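Local coordinates for ribulose bisphosphate carboxylase (Hyperthermus butylicus DSM 5456, PDB 6HUN), which probably adds CO2 and water to ribulose 1,5-bisphosphate to give two molecules of 3-phosphoglycerate, as a magnesium-dependent form III RuBisCO in an archaeal AMP degradation pathway, at residues A[26-31]-A[79-84]; A[114-119]-A[277-282]; A[125-130]-A[135-140]; A[390-395]-A[400-405]. All blocks are in the same frame, centred on the assembly; numbering follows the deposited sequence.

Contact 1 (A[26-31]-A[79-84])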
# COMPACT_ATOMS: atom_id res chain seq x y z
N TYR A 26 13.86 21.49 16.20
CA TYR A 26 12.64 21.31 15.44
C TYR A 26 11.78 22.57 15.41
O TYR A 26 10.82 22.61 14.63
CB TYR A 26 11.86 20.12 16.00
CG TYR A 26 12.59 18.80 15.83
CD1 TYR A 26 12.76 18.26 14.57
CD2 TYR A 26 13.14 18.12 16.92
CE1 TYR A 26 13.43 17.06 14.39
CE2 TYR A 26 13.82 16.93 16.76
CZ TYR A 26 13.97 16.41 15.49
OH TYR A 26 14.63 15.23 15.29
N LEU A 27 12.12 23.58 16.23
CA LEU A 27 11.49 24.90 16.14
C LEU A 27 11.80 25.56 14.80
O LEU A 27 11.01 26.38 14.32
CB LEU A 27 11.94 25.82 17.31
CG LEU A 27 13.23 26.68 17.36
CD1 LEU A 27 13.08 28.13 16.81
CD2 LEU A 27 13.84 26.81 18.78
N GLU A 28 12.93 25.21 14.21
CA GLU A 28 13.37 25.76 12.93
C GLU A 28 12.42 25.42 11.77
O GLU A 28 12.50 26.06 10.71
CB GLU A 28 14.79 25.25 12.68
CG GLU A 28 15.18 24.92 11.25
CD GLU A 28 16.68 24.83 11.03
OE1 GLU A 28 17.45 24.81 12.03
OE2 GLU A 28 17.10 24.78 9.83
N PHE A 29 11.49 24.49 11.97
CA PHE A 29 10.58 24.08 10.90
C PHE A 29 9.17 24.61 11.09
O PHE A 29 8.28 24.26 10.31
CB PHE A 29 10.54 22.55 10.78
CG PHE A 29 11.84 21.96 10.31
CD1 PHE A 29 12.90 21.78 11.20
CD2 PHE A 29 12.03 21.62 8.98
CE1 PHE A 29 14.12 21.26 10.78
CE2 PHE A 29 13.23 21.09 8.55
CZ PHE A 29 14.30 20.92 9.47
N VAL A 30 8.94 25.44 12.11
CA VAL A 30 7.65 26.01 12.45
C VAL A 30 7.74 27.51 12.26
O VAL A 30 8.79 28.09 12.56
CB VAL A 30 7.26 25.67 13.90
CG1 VAL A 30 5.86 26.13 14.20
CG2 VAL A 30 7.38 24.17 14.15
N ASP A 31 6.67 28.13 11.75
CA ASP A 31 6.65 29.57 11.47
C ASP A 31 5.24 30.06 11.21
O ASP A 31 4.81 30.10 10.06
CB ASP A 31 7.52 29.88 10.27
CG ASP A 31 7.66 31.39 10.00
OD1 ASP A 31 6.89 32.19 10.57
OD2 ASP A 31 8.56 31.74 9.21
N SER A 79 23.77 22.63 -0.47
CA SER A 79 23.33 23.88 -1.07
C SER A 79 21.81 23.98 -1.21
O SER A 79 21.32 25.06 -1.53
CB SER A 79 23.97 24.10 -2.45
OG SER A 79 24.06 22.92 -3.22
N TRP A 80 21.07 22.89 -0.99
CA TRP A 80 19.62 22.91 -1.19
C TRP A 80 18.83 22.67 0.10
O TRP A 80 17.60 22.53 0.03
CB TRP A 80 19.23 21.89 -2.25
CG TRP A 80 19.49 22.35 -3.63
CD1 TRP A 80 20.70 22.47 -4.23
CD2 TRP A 80 18.51 22.77 -4.60
NE1 TRP A 80 20.56 22.94 -5.52
CE2 TRP A 80 19.22 23.13 -5.77
CE3 TRP A 80 17.12 22.88 -4.59
CZ2 TRP A 80 18.58 23.59 -6.92
CZ3 TRP A 80 16.48 23.34 -5.75
CH2 TRP A 80 17.22 23.69 -6.89
N PHE A 81 19.49 22.65 1.26
CA PHE A 81 18.79 22.33 2.51
C PHE A 81 17.73 23.38 2.86
O PHE A 81 16.55 23.04 3.04
CB PHE A 81 19.81 22.18 3.64
CG PHE A 81 19.18 21.89 4.98
CD1 PHE A 81 18.94 20.59 5.38
CD2 PHE A 81 18.84 22.93 5.84
CE1 PHE A 81 18.37 20.32 6.63
CE2 PHE A 81 18.25 22.68 7.06
CZ PHE A 81 18.02 21.37 7.47
N GLU A 82 18.14 24.65 3.01
CA GLU A 82 17.16 25.67 3.40
C GLU A 82 16.10 25.87 2.33
O GLU A 82 14.95 26.19 2.65
CB GLU A 82 17.84 27.01 3.73
CG GLU A 82 18.60 27.03 5.06
CD GLU A 82 17.66 27.14 6.27
OE1 GLU A 82 18.04 26.67 7.36
OE2 GLU A 82 16.54 27.69 6.13
N LYS A 83 16.46 25.64 1.06
CA LYS A 83 15.53 25.75 -0.06
C LYS A 83 14.45 24.66 -0.02
O LYS A 83 13.27 24.93 -0.25
CB LYS A 83 16.31 25.68 -1.37
CG LYS A 83 15.45 25.52 -2.64
CD LYS A 83 14.41 26.66 -2.77
CE LYS A 83 13.05 26.11 -3.29
NZ LYS A 83 11.89 26.82 -2.67
N LEU A 84 14.84 23.42 0.27
CA LEU A 84 13.93 22.29 0.24
C LEU A 84 13.14 22.12 1.53
O LEU A 84 12.35 21.17 1.61
CB LEU A 84 14.72 21.02 -0.03
CG LEU A 84 15.33 20.92 -1.42
CD1 LEU A 84 16.17 19.65 -1.57
CD2 LEU A 84 14.19 20.96 -2.46

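Contact 2 (A[114-119]-A[277-282])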
# COMPACT_ATOMS: atom_id res chain seq x y z
N SER A 114 5.70 11.18 -9.98
CA SER A 114 5.93 9.93 -9.23
C SER A 114 5.04 9.86 -8.00
O SER A 114 5.38 10.46 -6.97
CB SER A 114 7.40 9.81 -8.82
OG SER A 114 7.59 8.64 -7.99
N ILE A 115 3.97 9.05 -7.99
CA ILE A 115 3.21 8.87 -6.75
C ILE A 115 4.06 8.18 -5.69
O ILE A 115 3.96 8.55 -4.50
CB ILE A 115 1.90 8.13 -7.03
CG1 ILE A 115 1.04 8.89 -8.04
CG2 ILE A 115 1.15 7.89 -5.71
CD1 ILE A 115 0.39 10.14 -7.46
N PRO A 116 4.87 7.17 -6.01
CA PRO A 116 5.72 6.58 -4.97
C PRO A 116 6.60 7.58 -4.27
O PRO A 116 6.76 7.48 -3.05
CB PRO A 116 6.55 5.54 -5.74
CG PRO A 116 5.57 5.11 -6.84
CD PRO A 116 4.99 6.42 -7.28
N ASN A 117 7.19 8.51 -5.00
CA ASN A 117 8.09 9.43 -4.29
C ASN A 117 7.28 10.39 -3.40
O ASN A 117 7.69 10.71 -2.29
CB ASN A 117 8.93 10.23 -5.26
CG ASN A 117 9.87 11.21 -4.55
OD1 ASN A 117 9.80 12.43 -4.79
ND2 ASN A 117 10.78 10.67 -3.72
N PHE A 118 6.12 10.80 -3.88
CA PHE A 118 5.24 11.64 -3.07
C PHE A 118 4.88 10.95 -1.79
O PHE A 118 5.04 11.49 -0.69
CB PHE A 118 3.95 12.01 -3.86
CG PHE A 118 2.89 12.56 -2.96
CD1 PHE A 118 2.94 13.91 -2.61
CD2 PHE A 118 1.92 11.74 -2.40
CE1 PHE A 118 2.02 14.42 -1.74
CE2 PHE A 118 0.98 12.25 -1.50
CZ PHE A 118 1.06 13.60 -1.16
N ALA A 119 4.45 9.68 -1.91
CA ALA A 119 4.02 8.93 -0.74
C ALA A 119 5.19 8.69 0.22
O ALA A 119 4.99 8.64 1.45
CB ALA A 119 3.43 7.59 -1.16
N ALA A 277 2.34 0.17 -9.93
CA ALA A 277 1.59 -0.67 -10.88
C ALA A 277 0.47 0.12 -11.54
O ALA A 277 0.20 -0.04 -12.76
CB ALA A 277 0.95 -1.88 -10.16
N LEU A 278 -0.23 0.94 -10.76
CA LEU A 278 -1.32 1.74 -11.35
C LEU A 278 -0.75 2.71 -12.37
O LEU A 278 -1.29 2.83 -13.49
CB LEU A 278 -2.07 2.50 -10.25
CG LEU A 278 -3.07 3.54 -10.74
CD1 LEU A 278 -4.17 2.90 -11.71
CD2 LEU A 278 -3.75 4.26 -9.50
N GLN A 279 0.36 3.41 -12.03
CA GLN A 279 0.89 4.37 -13.01
C GLN A 279 1.39 3.65 -14.27
O GLN A 279 1.32 4.22 -15.37
CB GLN A 279 2.04 5.23 -12.41
CG GLN A 279 1.49 6.10 -11.23
CD GLN A 279 2.44 7.22 -10.89
OE1 GLN A 279 3.30 7.09 -10.01
NE2 GLN A 279 2.34 8.33 -11.65
N HIS A 280 1.97 2.45 -14.11
CA HIS A 280 2.37 1.65 -15.28
C HIS A 280 1.15 1.23 -16.10
O HIS A 280 1.17 1.31 -17.35
CB HIS A 280 3.13 0.42 -14.81
CG HIS A 280 3.83 -0.31 -15.93
ND1 HIS A 280 4.68 0.31 -16.83
CD2 HIS A 280 3.83 -1.62 -16.27
CE1 HIS A 280 5.15 -0.58 -17.69
NE2 HIS A 280 4.64 -1.76 -17.38
N ALA A 281 0.08 0.79 -15.43
CA ALA A 281 -1.16 0.46 -16.18
C ALA A 281 -1.68 1.68 -16.92
O ALA A 281 -2.19 1.56 -18.06
CB ALA A 281 -2.19 -0.08 -15.17
N ARG A 282 -1.47 2.88 -16.36
CA ARG A 282 -1.96 4.09 -17.02
C ARG A 282 -1.16 4.36 -18.29
O ARG A 282 -1.72 4.79 -19.32
CB ARG A 282 -1.91 5.27 -16.03
CG ARG A 282 -2.24 6.62 -16.64
CD ARG A 282 -3.66 6.65 -17.32
NE ARG A 282 -3.93 7.99 -17.81
CZ ARG A 282 -3.55 8.43 -19.00
NH1 ARG A 282 -2.93 7.60 -19.86
NH2 ARG A 282 -3.84 9.67 -19.39

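Contact 3 (A[125-130]-A[135-140])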
# COMPACT_ATOMS: atom_id res chain seq x y z
N ASN A 125 7.60 7.86 6.73
CA ASN A 125 8.02 7.53 8.09
C ASN A 125 7.28 8.32 9.17
O ASN A 125 7.39 7.97 10.37
CB ASN A 125 9.52 7.83 8.26
CG ASN A 125 10.41 6.79 7.63
OD1 ASN A 125 9.96 5.70 7.29
ND2 ASN A 125 11.70 7.13 7.47
N ILE A 126 6.71 9.47 8.79
CA ILE A 126 6.07 10.31 9.82
C ILE A 126 5.02 9.54 10.61
O ILE A 126 4.78 9.84 11.77
CB ILE A 126 5.48 11.58 9.19
CG1 ILE A 126 4.53 11.28 8.01
CG2 ILE A 126 6.66 12.61 8.86
CD1 ILE A 126 3.96 12.68 7.48
N PHE A 127 4.44 8.48 10.03
CA PHE A 127 3.38 7.79 10.74
C PHE A 127 3.90 7.01 11.93
O PHE A 127 3.12 6.66 12.83
CB PHE A 127 2.70 6.75 9.85
CG PHE A 127 1.75 7.31 8.84
CD1 PHE A 127 0.55 7.96 9.24
CD2 PHE A 127 2.06 7.21 7.48
CE1 PHE A 127 -0.34 8.46 8.30
CE2 PHE A 127 1.19 7.72 6.50
CZ PHE A 127 -0.06 8.33 6.94
N GLY A 128 5.19 6.60 11.90
CA GLY A 128 5.70 5.81 13.00
C GLY A 128 6.58 6.55 13.99
O GLY A 128 7.25 5.92 14.81
N MET A 129 6.61 7.87 13.96
CA MET A 129 7.52 8.59 14.85
C MET A 129 7.03 8.49 16.30
O MET A 129 5.84 8.55 16.56
CB MET A 129 7.63 10.07 14.41
CG MET A 129 8.30 10.26 13.03
SD MET A 129 8.47 12.04 12.65
CE MET A 129 6.83 12.59 12.99
N LYS A 130 7.98 8.36 17.25
CA LYS A 130 7.61 8.21 18.67
C LYS A 130 6.91 9.44 19.24
O LYS A 130 6.14 9.34 20.22
CB LYS A 130 8.86 7.93 19.52
CG LYS A 130 9.77 6.77 19.11
CD LYS A 130 11.17 7.00 19.75
CE LYS A 130 11.00 7.73 21.10
NZ LYS A 130 12.18 8.51 21.59
N LEU A 135 -1.47 10.27 13.55
CA LEU A 135 -1.18 11.20 12.46
C LEU A 135 -2.13 10.79 11.34
O LEU A 135 -2.07 9.64 10.85
CB LEU A 135 0.30 11.07 12.05
CG LEU A 135 0.59 11.99 10.85
CD1 LEU A 135 0.43 13.46 11.31
CD2 LEU A 135 1.99 11.69 10.38
N ARG A 136 -3.08 11.66 11.02
CA ARG A 136 -3.93 11.44 9.86
C ARG A 136 -3.65 12.47 8.77
O ARG A 136 -3.64 13.69 9.02
CB ARG A 136 -5.42 11.51 10.20
CG ARG A 136 -6.11 10.59 9.24
CD ARG A 136 -7.34 10.95 8.85
NE ARG A 136 -8.10 9.78 8.48
CZ ARG A 136 -9.32 9.91 8.00
NH1 ARG A 136 -10.06 8.87 7.78
NH2 ARG A 136 -9.77 11.15 7.88
N VAL A 137 -3.41 12.00 7.57
CA VAL A 137 -3.18 12.94 6.47
C VAL A 137 -4.55 13.20 5.86
O VAL A 137 -5.15 12.29 5.29
CB VAL A 137 -2.20 12.41 5.41
CG1 VAL A 137 -1.88 13.59 4.46
CG2 VAL A 137 -0.91 11.95 6.11
N GLU A 138 -5.04 14.43 6.02
CA GLU A 138 -6.42 14.71 5.63
C GLU A 138 -6.55 15.12 4.15
O GLU A 138 -7.51 14.72 3.46
CB GLU A 138 -6.99 15.83 6.52
CG GLU A 138 -6.93 15.59 8.03
CD GLU A 138 -8.01 14.61 8.54
OE1 GLU A 138 -8.60 13.83 7.77
OE2 GLU A 138 -8.21 14.55 9.77
N ASP A 139 -5.61 15.93 3.66
CA ASP A 139 -5.68 16.41 2.31
C ASP A 139 -4.32 16.99 1.94
O ASP A 139 -3.54 17.37 2.80
CB ASP A 139 -6.76 17.51 2.18
CG ASP A 139 -7.18 17.76 0.72
OD1 ASP A 139 -6.67 17.03 -0.19
OD2 ASP A 139 -8.07 18.63 0.51
N VAL A 140 -4.10 17.14 0.64
CA VAL A 140 -2.86 17.74 0.13
C VAL A 140 -3.26 18.54 -1.06
O VAL A 140 -3.99 18.03 -1.92
CB VAL A 140 -1.80 16.68 -0.26
CG1 VAL A 140 -0.55 17.37 -0.84
CG2 VAL A 140 -1.36 15.89 0.98

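Contact 4 (A[390-395]-A[400-405])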
# COMPACT_ATOMS: atom_id res chain seq x y z
N PRO A 390 -33.40 5.76 -7.66
CA PRO A 390 -33.67 7.19 -7.88
C PRO A 390 -33.09 8.09 -6.82
O PRO A 390 -32.57 9.17 -7.16
CB PRO A 390 -35.23 7.24 -7.91
CG PRO A 390 -35.59 5.97 -8.44
CD PRO A 390 -34.61 4.96 -7.88
N GLU A 391 -33.14 7.70 -5.55
CA GLU A 391 -32.62 8.56 -4.50
C GLU A 391 -31.10 8.70 -4.59
O GLU A 391 -30.56 9.79 -4.39
CB GLU A 391 -33.00 8.04 -3.12
CG GLU A 391 -34.08 8.85 -2.42
CD GLU A 391 -33.69 10.28 -2.06
OE1 GLU A 391 -33.96 11.20 -2.87
OE2 GLU A 391 -33.16 10.48 -0.94
N VAL A 392 -30.40 7.61 -4.92
CA VAL A 392 -28.95 7.69 -5.08
C VAL A 392 -28.60 8.63 -6.23
O VAL A 392 -27.72 9.49 -6.12
CB VAL A 392 -28.34 6.29 -5.29
CG1 VAL A 392 -26.91 6.41 -5.68
CG2 VAL A 392 -28.51 5.49 -3.99
N ILE A 393 -29.33 8.51 -7.35
CA ILE A 393 -29.11 9.38 -8.50
C ILE A 393 -29.42 10.85 -8.16
O ILE A 393 -28.72 11.75 -8.63
CB ILE A 393 -29.95 8.90 -9.71
CG1 ILE A 393 -29.53 7.49 -10.16
CG2 ILE A 393 -29.79 9.84 -10.86
CD1 ILE A 393 -30.58 6.85 -11.15
N ARG A 394 -30.48 11.12 -7.38
CA ARG A 394 -30.78 12.52 -7.02
C ARG A 394 -29.68 13.10 -6.13
O ARG A 394 -29.35 14.30 -6.23
CB ARG A 394 -32.13 12.64 -6.29
CG ARG A 394 -32.71 14.07 -6.24
CD ARG A 394 -33.97 14.15 -5.35
NE ARG A 394 -33.74 13.59 -4.02
CZ ARG A 394 -33.03 14.19 -3.07
NH1 ARG A 394 -32.49 15.38 -3.29
NH2 ARG A 394 -32.84 13.58 -1.89
N VAL A 395 -29.13 12.28 -5.23
CA VAL A 395 -28.15 12.72 -4.26
C VAL A 395 -26.74 12.72 -4.86
O VAL A 395 -25.99 13.68 -4.67
CB VAL A 395 -28.23 11.85 -3.00
CG1 VAL A 395 -27.04 12.11 -2.11
CG2 VAL A 395 -29.57 12.12 -2.26
N ILE A 400 -22.44 8.83 -12.48
CA ILE A 400 -21.98 7.79 -11.58
C ILE A 400 -22.06 6.46 -12.29
O ILE A 400 -22.84 6.27 -13.23
CB ILE A 400 -22.82 7.69 -10.27
CG1 ILE A 400 -24.28 7.34 -10.60
CG2 ILE A 400 -22.77 8.99 -9.52
CD1 ILE A 400 -25.19 7.26 -9.36
N ILE A 401 -21.33 5.49 -11.76
CA ILE A 401 -21.52 4.08 -12.07
C ILE A 401 -22.17 3.44 -10.85
O ILE A 401 -21.68 3.60 -9.73
CB ILE A 401 -20.19 3.40 -12.43
CG1 ILE A 401 -19.57 4.08 -13.64
CG2 ILE A 401 -20.45 1.90 -12.63
CD1 ILE A 401 -18.05 3.71 -13.76
N MET A 402 -23.34 2.80 -11.03
CA MET A 402 -23.94 2.05 -9.94
C MET A 402 -23.66 0.58 -10.07
O MET A 402 -23.89 -0.02 -11.12
CB MET A 402 -25.45 2.30 -9.89
CG MET A 402 -25.77 3.67 -10.36
SD MET A 402 -27.56 4.15 -10.04
CE MET A 402 -27.45 4.25 -8.30
N GLN A 403 -23.16 -0.02 -9.00
CA GLN A 403 -23.00 -1.45 -8.99
C GLN A 403 -24.25 -2.06 -8.39
O GLN A 403 -24.63 -1.76 -7.26
CB GLN A 403 -21.74 -1.79 -8.20
CG GLN A 403 -21.29 -3.17 -8.36
CD GLN A 403 -20.00 -3.36 -7.60
OE1 GLN A 403 -19.08 -2.60 -7.80
NE2 GLN A 403 -19.96 -4.33 -6.68
N VAL A 404 -24.93 -2.90 -9.16
CA VAL A 404 -26.28 -3.27 -8.78
C VAL A 404 -26.41 -4.78 -8.82
O VAL A 404 -27.43 -5.31 -9.29
CB VAL A 404 -27.37 -2.62 -9.66
CG1 VAL A 404 -27.49 -1.14 -9.40
CG2 VAL A 404 -27.15 -2.89 -11.18
N GLY A 405 -25.44 -5.46 -8.23
CA GLY A 405 -25.40 -6.90 -8.18
C GLY A 405 -26.58 -7.63 -7.56
O GLY A 405 -27.21 -8.44 -8.25

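Contact 1 (A[26-31]-A[79-84])
Glu28 and Phe81 approach from opposite directions in the N-terminal domain of RuBisCO, where a 3-10 turn at 27-29 faces a short helical turn around Phe81 and Glu82. Glu28 reaches across with its chain extended beyond CG, and its carboxylate meets the ring at the edge: OE2 lies in the ring plane, 3.7 Å from Phe81 CE2, with carboxylate and ring planes 90° apart. This placement follows from the first torsion of Phe81, whose CG is anti to the backbone N (chi1 178°) and carries the ring out to Glu28. Beside it the aromatic ends meet more loosely, Phe29 CZ lying 4.2 Å from Phe81 CZ. Glu82 is bent at chi2 (-76°), which brings its carboxylate near that of Glu28. The pair of like charges is probably offset by Lys85, whose NZ forms salt bridges with Glu28 OE2 and Glu82 OE1, while the same residue makes a cation-pi contact with Phe29. Trp71 packs edge-to-face with Phe81, and Pro178 of the second subunit packs against Phe81. Between the acidic groups no hydrogen bond forms: Glu28 OE2 and Glu82 OE1, both acceptors, stand 3.2 Å apart.

Contact 2 (A[114-119]-A[277-282])
Gln279 reaches from one helix to the first turn of another, meeting Ile115 and Pro116 just past the N-cap. One hydrogen bond crosses the contact. Ile115 N donates to Gln279 OE1 at 2.9 Å with an N-H...O angle of 158°, so the bond is fairly straight, although the donor is tilted 34° from the carbonyl plane. Two further bonds support it. The other end of the amide is used as well, because NE2 is hydrogen-bonded to Gly113 O, and this should help fix the rotation of the buried amide. At the N-cap of helix 115-122, Ser114 OG accepts from Asn117 N at 3.0 Å.

The remaining contacts are van der Waals. Ile115 CG1, placed beside its backbone N, lies 3.6 Å from Gln279 CD, and Pro116 CD comes within 3.3 Å of Gln279 OE1. With a leucine in place of Gln279, Ile115 N and Gly113 O would probably be left without their mates in a buried setting.

Helix 115-122 of the N-terminal domain is thereby joined to barrel helix 275-288, which lies between strands 265-269 and 291-295; Ala322 of helix 312-322 touches Gln279, and Thr245 and Pro247 of the second subunit pack on Pro116 and Ser114.

Contact 3 (A[125-130]-A[135-140])
Ile126 and Phe127 lie over Leu135 and Val137, residues of a strand in the mixed sheet of the N-terminal domain; the loop carrying the first pair leads directly into that strand. Ile126 packs tightly: its CG1 sits 3.5 Å from Leu135 CD2, closer than ordinary van der Waals contact. A chi1 of 53° brings Ile126 CG1, and CD1 beyond it, against that methyl. The Phe127 ring crosses Leu135 at about a right angle and turns its edge to the strand backbone: Leu135 O lies in the ring plane, 3.3 Å from Phe127 CE1. Farther along, Phe127 CZ is 3.8 Å from Val137 CG2.

In the next shell, His308 meets Phe127 edge-to-face while its ND1 is hydrogen-bonded to Leu135 N, so one imidazole bears on both ring and strand. Phe45 of strand 41-49 touches Ile126 and Val137. Arg304 of the second subunit is hydrogen-bonded to Phe127 O. If an alanine replaced Phe127, His308 would probably lose its ring partner and a gap open beside Val137.

Farther on, Glu138 and Asp139 both face Val44 in a classic beta bulge, and Arg136 NH2 bridges to Glu138 OE1 at 2.9 Å, meeting it on the syn side.

Contact 4 (A[390-395]-A[400-405])
Val392 and Ile393 meet Ile400 and Met402 entirely through aliphatic and thioether atoms, and the flat groups belong to the helix alone. There the Arg394 guanidinium holds the Glu391 carboxylate at its edge: NE and NH2 both bond to the single oxygen OE1, NE at 2.7 Å and NH2 at 2.8 Å from it, with OE1 within about 10° of the guanidinium plane. NE meets OE1 nearly along its C-O axis, NH2 on the syn lone pair. This side-on salt bridge spans one turn and takes no part in the interface.

The interface is part of a beta-alpha-beta unit of the catalytic TIM barrel, formed by strand 377-380, helix 389-396 and strand 401-403. Val392 and Met402 lie alongside each other, running in opposite senses, with Val392 CG1 3.4 Å from Met402 CE, a tight fit. The thioether bends at chi3 (69°), and its sulfur turns to the other helix residue, with Met402 SD 3.9 Å from Ile393 CG1 and the two side chains crossing at about a right angle. Ile400 adds its CD1, 4.2 Å from Val392 CG1. Pro170 from a loop and Ala429 of helix 415-431 also touch Ile393.

Gln403, Val404 and Gly405, which follow directly, are predicted to bind substrate, and Gln403 OE1 is hydrogen-bonded to NZ of Lys203, predicted to bind magnesium through a carbamate absent in this structure. With no hydrogen bond across it, the contact rests on apolar van der Waals packing of Met402 and the preceding Ile400 on helix 389-396, while Met402 has its backbone hydrogen bonds with Ile171 and Ala173.

How the contacts relate
From the N terminus, contact 1 closes the first loop, joining 26-31 to 79-84 around strand 41-49 and helix 55-65. Contact 2 makes the longest closure, from 114-119 in the N-terminal domain to 277-282 in the catalytic barrel. Contact 3, a short return tying the loop after helix 115-122 to strand 132-141, falls wholly between the two arms of contact 2 and touches it, Phe118 CZ lying 4.0 Å from Val140 CG2. Contact 4 follows in series, tying helix 389-396 to strand 401-403, the last barrel strand. No pair crosses. Contacts 1 to 3 also touch the second subunit; contact 4, its centre about 48 Å from that of contact 1, touches no other chain of the assembly.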